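Local coordinates for conserved hypothetical exported protein (Bacteroides fragilis, PDB 4JJA) that is of unknown function but probably acts as an exo-beta-N-acetylmuramidase that cleaves sugars from peptidoglycan, at residues A[111-124]-A[162-176]. Sequence-based numbering, arbitrary orientation. Where two conformers were deposited one is given.
Sequences DVGLRFYTYYISMV and GVGGLPIPIVHGMTL
In the Rossmann-like N-terminal part of the chain, the loop that leads into helix 119-132 is lined by the loop 162-175, which runs into helix 176-185, and Arg115 is gripped along its whole length by residues 168-170. Its backbone N donates to Ile170 O (2.8 Å), and its NH1 reaches Ile168 O, also at 2.8 Å, in the plane of both the carbonyl and the guanidinium group. A bend at chi3 (67°) turns the end of the chain back so that Ile170 CG1 lies over one guanidinium face, 3.5 Å from NH2, while a water bridges NE and Val163 O. Pro153 O also accepts from NH1, and NH2 donates to Leu328 O and Val329 O at the end of helix 325-329.

Tyr120, in the first turn of helix 119-132, bridges Arg115 O to the backbone N of Gly165. Its hydroxyl donates to a lone pair of Arg115 O (2.6 Å) and accepts from Gly165 N (3.0 Å) along a nearly straight N-H...O line of 173°. Leu166 CD1 packs obliquely against the ring, 3.7 Å from CD1 of Tyr120, and Leu176 CD2 touches its CB. Ile170 CG2 touches both Leu114 CD1 and Phe116 CE2.

At the other end, the His172 ring has Gly113 O over one face; Met174 N donates to its ND1, and a water at its edge links NE2 (2.8 Å) to Asp111 OD2. Another water joins that carboxylate oxygen to Met174 O.

Buried polar atoms are thus matched mainly by main-chain groups and waters, and the carbonyls facing Arg115 would probably help stabilise its positive charge.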
loop_
_atom_site.group_PDB
_atom_site.type_symbol
_atom_site.label_atom_id
_atom_site.label_comp_id
_atom_site.label_asym_id
_atom_site.label_seq_id
_atom_site.Cartn_x
_atom_site.Cartn_y
_atom_site.Cartn_z
ATOM N N ASP A 111 -0.577 4.051 4.514
ATOM C CA ASP A 111 -0.197 3.092 3.510
ATOM C C ASP A 111 0.395 1.825 4.164
ATOM O O ASP A 111 0.734 1.832 5.352
ATOM C CB ASP A 111 0.903 3.773 2.612
ATOM C CG ASP A 111 1.354 2.919 1.506
ATOM O OD1 ASP A 111 0.490 2.339 0.825
ATOM O OD2 ASP A 111 2.601 2.785 1.330
ATOM N N VAL A 112 0.641 0.764 3.377
ATOM C CA VAL A 112 1.285 -0.456 3.886
ATOM C C VAL A 112 2.595 -0.835 3.206
ATOM O O VAL A 112 3.203 -1.818 3.563
ATOM C CB VAL A 112 0.313 -1.651 3.912
ATOM C CG1 VAL A 112 -0.931 -1.319 4.775
ATOM C CG2 VAL A 112 -0.105 -2.028 2.538
ATOM N N GLY A 113 3.015 -0.046 2.220
ATOM C CA GLY A 113 4.345 -0.221 1.614
ATOM C C GLY A 113 4.552 -1.233 0.529
ATOM O O GLY A 113 5.631 -1.762 0.370
ATOM N N LEU A 114 3.491 -1.515 -0.238
ATOM C CA LEU A 114 3.550 -2.480 -1.304
ATOM C C LEU A 114 3.210 -1.841 -2.631
ATOM O O LEU A 114 2.298 -1.030 -2.758
ATOM C CB LEU A 114 2.550 -3.622 -1.065
ATOM C CG LEU A 114 3.059 -4.766 -0.214
ATOM C CD1 LEU A 114 4.237 -5.476 -0.891
ATOM C CD2 LEU A 114 3.324 -4.306 1.223
ATOM N N ARG A 115 3.919 -2.284 -3.654
ATOM C CA ARG A 115 3.653 -1.784 -5.020
ATOM C C ARG A 115 2.232 -2.051 -5.512
ATOM O O ARG A 115 1.705 -1.303 -6.299
ATOM C CB ARG A 115 4.680 -2.377 -5.964
ATOM C CG ARG A 115 4.696 -1.795 -7.345
ATOM C CD ARG A 115 5.758 -2.419 -8.205
ATOM N NE ARG A 115 5.494 -3.802 -8.482
ATOM C CZ ARG A 115 6.426 -4.748 -8.633
ATOM N NH1 ARG A 115 7.719 -4.477 -8.493
ATOM N NH2 ARG A 115 6.034 -6.016 -8.883
ATOM N N PHE A 116 1.611 -3.118 -5.036
ATOM C CA PHE A 116 0.283 -3.507 -5.438
ATOM C C PHE A 116 -0.798 -3.060 -4.473
ATOM O O PHE A 116 -1.973 -3.411 -4.659
ATOM C CB PHE A 116 0.191 -4.998 -5.799
ATOM C CG PHE A 116 0.912 -5.937 -4.881
ATOM C CD1 PHE A 116 0.513 -6.093 -3.557
ATOM C CD2 PHE A 116 1.973 -6.700 -5.348
ATOM C CE1 PHE A 116 1.164 -6.992 -2.699
ATOM C CE2 PHE A 116 2.619 -7.592 -4.499
ATOM C CZ PHE A 116 2.229 -7.721 -3.178
ATOM N N TYR A 117 -0.442 -2.194 -3.498
ATOM C CA TYR A 117 -1.409 -1.492 -2.639
ATOM C C TYR A 117 -1.410 -0.066 -3.156
ATOM O O TYR A 117 -0.393 0.613 -3.062
ATOM C CB TYR A 117 -0.976 -1.589 -1.205
ATOM C CG TYR A 117 -2.061 -1.171 -0.220
ATOM C CD1 TYR A 117 -2.933 -2.107 0.277
ATOM C CD2 TYR A 117 -2.145 0.119 0.280
ATOM C CE1 TYR A 117 -3.896 -1.803 1.182
ATOM C CE2 TYR A 117 -3.116 0.476 1.197
ATOM C CZ TYR A 117 -3.999 -0.503 1.648
ATOM O OH TYR A 117 -4.943 -0.123 2.579
ATOM N N THR A 118 -2.585 0.372 -3.634
ATOM C CA THR A 118 -2.716 1.391 -4.701
ATOM C C THR A 118 -2.873 2.838 -4.355
ATOM O O THR A 118 -3.034 3.667 -5.246
ATOM C CB THR A 118 -3.918 1.076 -5.657
ATOM O OG1 THR A 118 -5.170 1.163 -4.970
ATOM C CG2 THR A 118 -3.748 -0.307 -6.259
ATOM N N TYR A 119 -2.815 3.181 -3.084
ATOM C CA TYR A 119 -2.985 4.602 -2.714
ATOM C C TYR A 119 -1.929 5.496 -3.368
ATOM O O TYR A 119 -2.240 6.608 -3.746
ATOM C CB TYR A 119 -2.927 4.840 -1.213
ATOM C CG TYR A 119 -4.017 4.214 -0.400
ATOM C CD1 TYR A 119 -5.213 3.793 -0.985
ATOM C CD2 TYR A 119 -3.845 4.052 0.965
ATOM C CE1 TYR A 119 -6.228 3.213 -0.183
ATOM C CE2 TYR A 119 -4.836 3.493 1.737
ATOM C CZ TYR A 119 -6.006 3.061 1.143
ATOM O OH TYR A 119 -7.024 2.494 1.917
ATOM N N TYR A 120 -0.692 5.020 -3.552
ATOM C CA TYR A 120 0.299 5.867 -4.165
ATOM C C TYR A 120 -0.052 6.178 -5.631
ATOM O O TYR A 120 0.404 7.189 -6.181
ATOM C CB TYR A 120 1.739 5.296 -4.053
ATOM C CG TYR A 120 2.009 4.120 -4.967
ATOM C CD1 TYR A 120 2.471 4.284 -6.250
ATOM C CD2 TYR A 120 1.730 2.845 -4.553
ATOM C CE1 TYR A 120 2.672 3.214 -7.114
ATOM C CE2 TYR A 120 1.893 1.754 -5.387
ATOM C CZ TYR A 120 2.362 1.927 -6.680
ATOM O OH TYR A 120 2.529 0.873 -7.550
ATOM N N ILE A 121 -0.809 5.282 -6.288
ATOM C CA ILE A 121 -1.199 5.540 -7.688
ATOM C C ILE A 121 -2.197 6.678 -7.712
ATOM O O ILE A 121 -2.065 7.584 -8.514
ATOM C CB ILE A 121 -1.736 4.292 -8.390
ATOM C CG1 ILE A 121 -0.654 3.194 -8.402
ATOM C CG2 ILE A 121 -2.235 4.635 -9.784
ATOM C CD1 ILE A 121 -1.036 1.915 -9.135
ATOM N N SER A 122 -3.103 6.704 -6.750
ATOM C CA SER A 122 -4.007 7.850 -6.615
ATOM C C SER A 122 -3.198 9.123 -6.336
ATOM O O SER A 122 -3.507 10.184 -6.834
ATOM C CB SER A 122 -5.043 7.609 -5.520
ATOM O OG SER A 122 -5.921 6.565 -5.864
HETATM N N MSE A 123 -2.188 9.019 -5.480
HETATM C CA MSE A 123 -1.382 10.161 -5.137
HETATM C C MSE A 123 -0.649 10.686 -6.370
HETATM O O MSE A 123 -0.605 11.877 -6.576
HETATM C CB MSE A 123 -0.354 9.768 -4.075
HETATM C CG MSE A 123 0.527 10.943 -3.627
HETATM SE SE MSE A 123 1.797 10.554 -2.287
HETATM C CE MSE A 123 2.996 9.557 -3.374
ATOM N N VAL A 124 -0.098 9.792 -7.193
ATOM C CA VAL A 124 0.583 10.199 -8.421
ATOM C C VAL A 124 -0.381 10.919 -9.376
ATOM O O VAL A 124 0.007 11.928 -9.993
ATOM C CB VAL A 124 1.285 9.025 -9.128
ATOM C CG1 VAL A 124 1.758 9.411 -10.521
ATOM C CG2 VAL A 124 2.429 8.562 -8.277
ATOM N N GLY A 162 -2.997 -1.356 -13.167
ATOM C CA GLY A 162 -3.725 -0.935 -12.003
ATOM C C GLY A 162 -3.179 -1.374 -10.677
ATOM O O GLY A 162 -3.558 -0.813 -9.644
ATOM N N VAL A 163 -2.349 -2.410 -10.686
ATOM C CA VAL A 163 -1.738 -2.902 -9.457
ATOM C C VAL A 163 -0.199 -2.675 -9.456
ATOM O O VAL A 163 0.516 -3.282 -8.683
ATOM C CB VAL A 163 -2.072 -4.410 -9.206
ATOM C CG1 VAL A 163 -3.582 -4.680 -9.045
ATOM C CG2 VAL A 163 -1.467 -5.317 -10.291
ATOM N N GLY A 164 0.296 -1.732 -10.241
ATOM C CA GLY A 164 1.723 -1.430 -10.307
ATOM C C GLY A 164 2.012 -0.222 -11.176
ATOM O O GLY A 164 2.003 -0.311 -12.416
ATOM N N GLY A 165 2.245 0.922 -10.550
ATOM C CA GLY A 165 2.256 2.191 -11.248
ATOM C C GLY A 165 3.590 2.842 -11.476
ATOM O O GLY A 165 3.662 3.836 -12.202
ATOM N N LEU A 166 4.661 2.326 -10.873
ATOM C CA LEU A 166 5.980 2.950 -10.906
ATOM C C LEU A 166 7.050 1.860 -11.006
ATOM O O LEU A 166 6.807 0.732 -10.535
ATOM C CB LEU A 166 6.194 3.756 -9.639
ATOM C CG LEU A 166 5.303 4.964 -9.420
ATOM C CD1 LEU A 166 5.512 5.549 -8.021
ATOM C CD2 LEU A 166 5.529 6.057 -10.537
ATOM N N PRO A 167 8.254 2.211 -11.491
ATOM C CA PRO A 167 9.346 1.238 -11.588
ATOM C C PRO A 167 10.064 1.106 -10.249
ATOM O O PRO A 167 11.188 1.575 -10.049
ATOM C CB PRO A 167 10.227 1.809 -12.714
ATOM C CG PRO A 167 10.003 3.272 -12.599
ATOM C CD PRO A 167 8.588 3.492 -12.168
ATOM N N ILE A 168 9.386 0.429 -9.347
ATOM C CA ILE A 168 9.825 0.256 -7.968
ATOM C C ILE A 168 9.735 -1.228 -7.636
ATOM O O ILE A 168 9.062 -1.996 -8.325
ATOM C CB ILE A 168 9.032 1.150 -6.982
ATOM C CG1 ILE A 168 7.529 0.736 -6.936
ATOM C CG2 ILE A 168 9.195 2.606 -7.315
ATOM C CD1 ILE A 168 6.681 1.591 -5.994
ATOM N N PRO A 169 10.400 -1.684 -6.569
ATOM C CA PRO A 169 10.304 -3.069 -6.132
ATOM C C PRO A 169 8.928 -3.366 -5.521
ATOM O O PRO A 169 8.101 -2.465 -5.363
ATOM C CB PRO A 169 11.439 -3.209 -5.081
ATOM C CG PRO A 169 12.367 -2.030 -5.342
ATOM C CD PRO A 169 11.364 -0.940 -5.749
ATOM N N ILE A 170 8.676 -4.627 -5.207
ATOM C CA ILE A 170 7.433 -5.001 -4.584
ATOM C C ILE A 170 7.291 -4.298 -3.240
ATOM O O ILE A 170 6.233 -3.704 -2.916
ATOM C CB ILE A 170 7.307 -6.549 -4.447
ATOM C CG1 ILE A 170 7.211 -7.195 -5.846
ATOM C CG2 ILE A 170 6.129 -6.954 -3.591
ATOM C CD1 ILE A 170 7.203 -8.725 -5.826
ATOM N N VAL A 171 8.328 -4.421 -2.402
ATOM C CA VAL A 171 8.404 -3.756 -1.095
ATOM C C VAL A 171 9.399 -2.622 -1.374
ATOM O O VAL A 171 10.602 -2.862 -1.528
ATOM C CB VAL A 171 8.880 -4.737 -0.011
ATOM C CG1 VAL A 171 9.144 -3.934 1.305
ATOM C CG2 VAL A 171 7.906 -5.892 0.205
ATOM N N HIS A 172 8.894 -1.389 -1.452
ATOM C CA HIS A 172 9.723 -0.255 -1.850
ATOM C C HIS A 172 10.436 0.416 -0.668
ATOM O O HIS A 172 11.413 1.149 -0.871
ATOM C CB HIS A 172 8.909 0.748 -2.679
ATOM C CG HIS A 172 7.650 1.185 -2.010
ATOM N ND1 HIS A 172 7.649 2.020 -0.910
ATOM C CD2 HIS A 172 6.353 0.937 -2.322
ATOM C CE1 HIS A 172 6.387 2.270 -0.586
ATOM N NE2 HIS A 172 5.585 1.579 -1.402
ATOM N N GLY A 173 9.932 0.181 0.549
ATOM C CA GLY A 173 10.533 0.671 1.729
ATOM C C GLY A 173 10.388 2.138 2.055
ATOM O O GLY A 173 11.073 2.625 2.931
HETATM N N MSE A 174 9.507 2.859 1.355
HETATM C CA MSE A 174 9.457 4.304 1.445
HETATM C C MSE A 174 8.132 4.775 2.018
HETATM O O MSE A 174 7.107 4.144 1.866
HETATM C CB MSE A 174 9.614 4.945 0.060
HETATM C CG MSE A 174 10.922 4.510 -0.594
HETATM SE SE MSE A 174 11.213 5.144 -2.411
HETATM C CE MSE A 174 11.729 6.845 -1.957
ATOM N N THR A 175 8.177 5.896 2.720
ATOM C CA THR A 175 6.938 6.566 3.068
ATOM C C THR A 175 6.304 7.243 1.845
ATOM O O THR A 175 6.990 7.438 0.842
ATOM C CB THR A 175 7.123 7.608 4.174
ATOM O OG1 THR A 175 7.837 8.739 3.657
ATOM C CG2 THR A 175 7.738 7.012 5.409
ATOM N N LEU A 176 5.034 7.620 1.932
ATOM C CA LEU A 176 4.417 8.304 0.799
ATOM C C LEU A 176 5.107 9.630 0.544
ATOM O O LEU A 176 5.232 10.035 -0.620
ATOM C CB LEU A 176 2.940 8.480 0.976
ATOM C CG LEU A 176 2.044 7.254 0.986
ATOM C CD1 LEU A 176 0.575 7.663 1.297
ATOM C CD2 LEU A 176 2.139 6.527 -0.328
HETATM O O HOH W 1 4.395 4.076 2.930
HETATM O O HOH W 2 2.809 1.419 -1.269
HETATM O O HOH W 3 7.699 -0.969 1.801
HETATM O O HOH W 4 2.855 -4.666 -9.007
#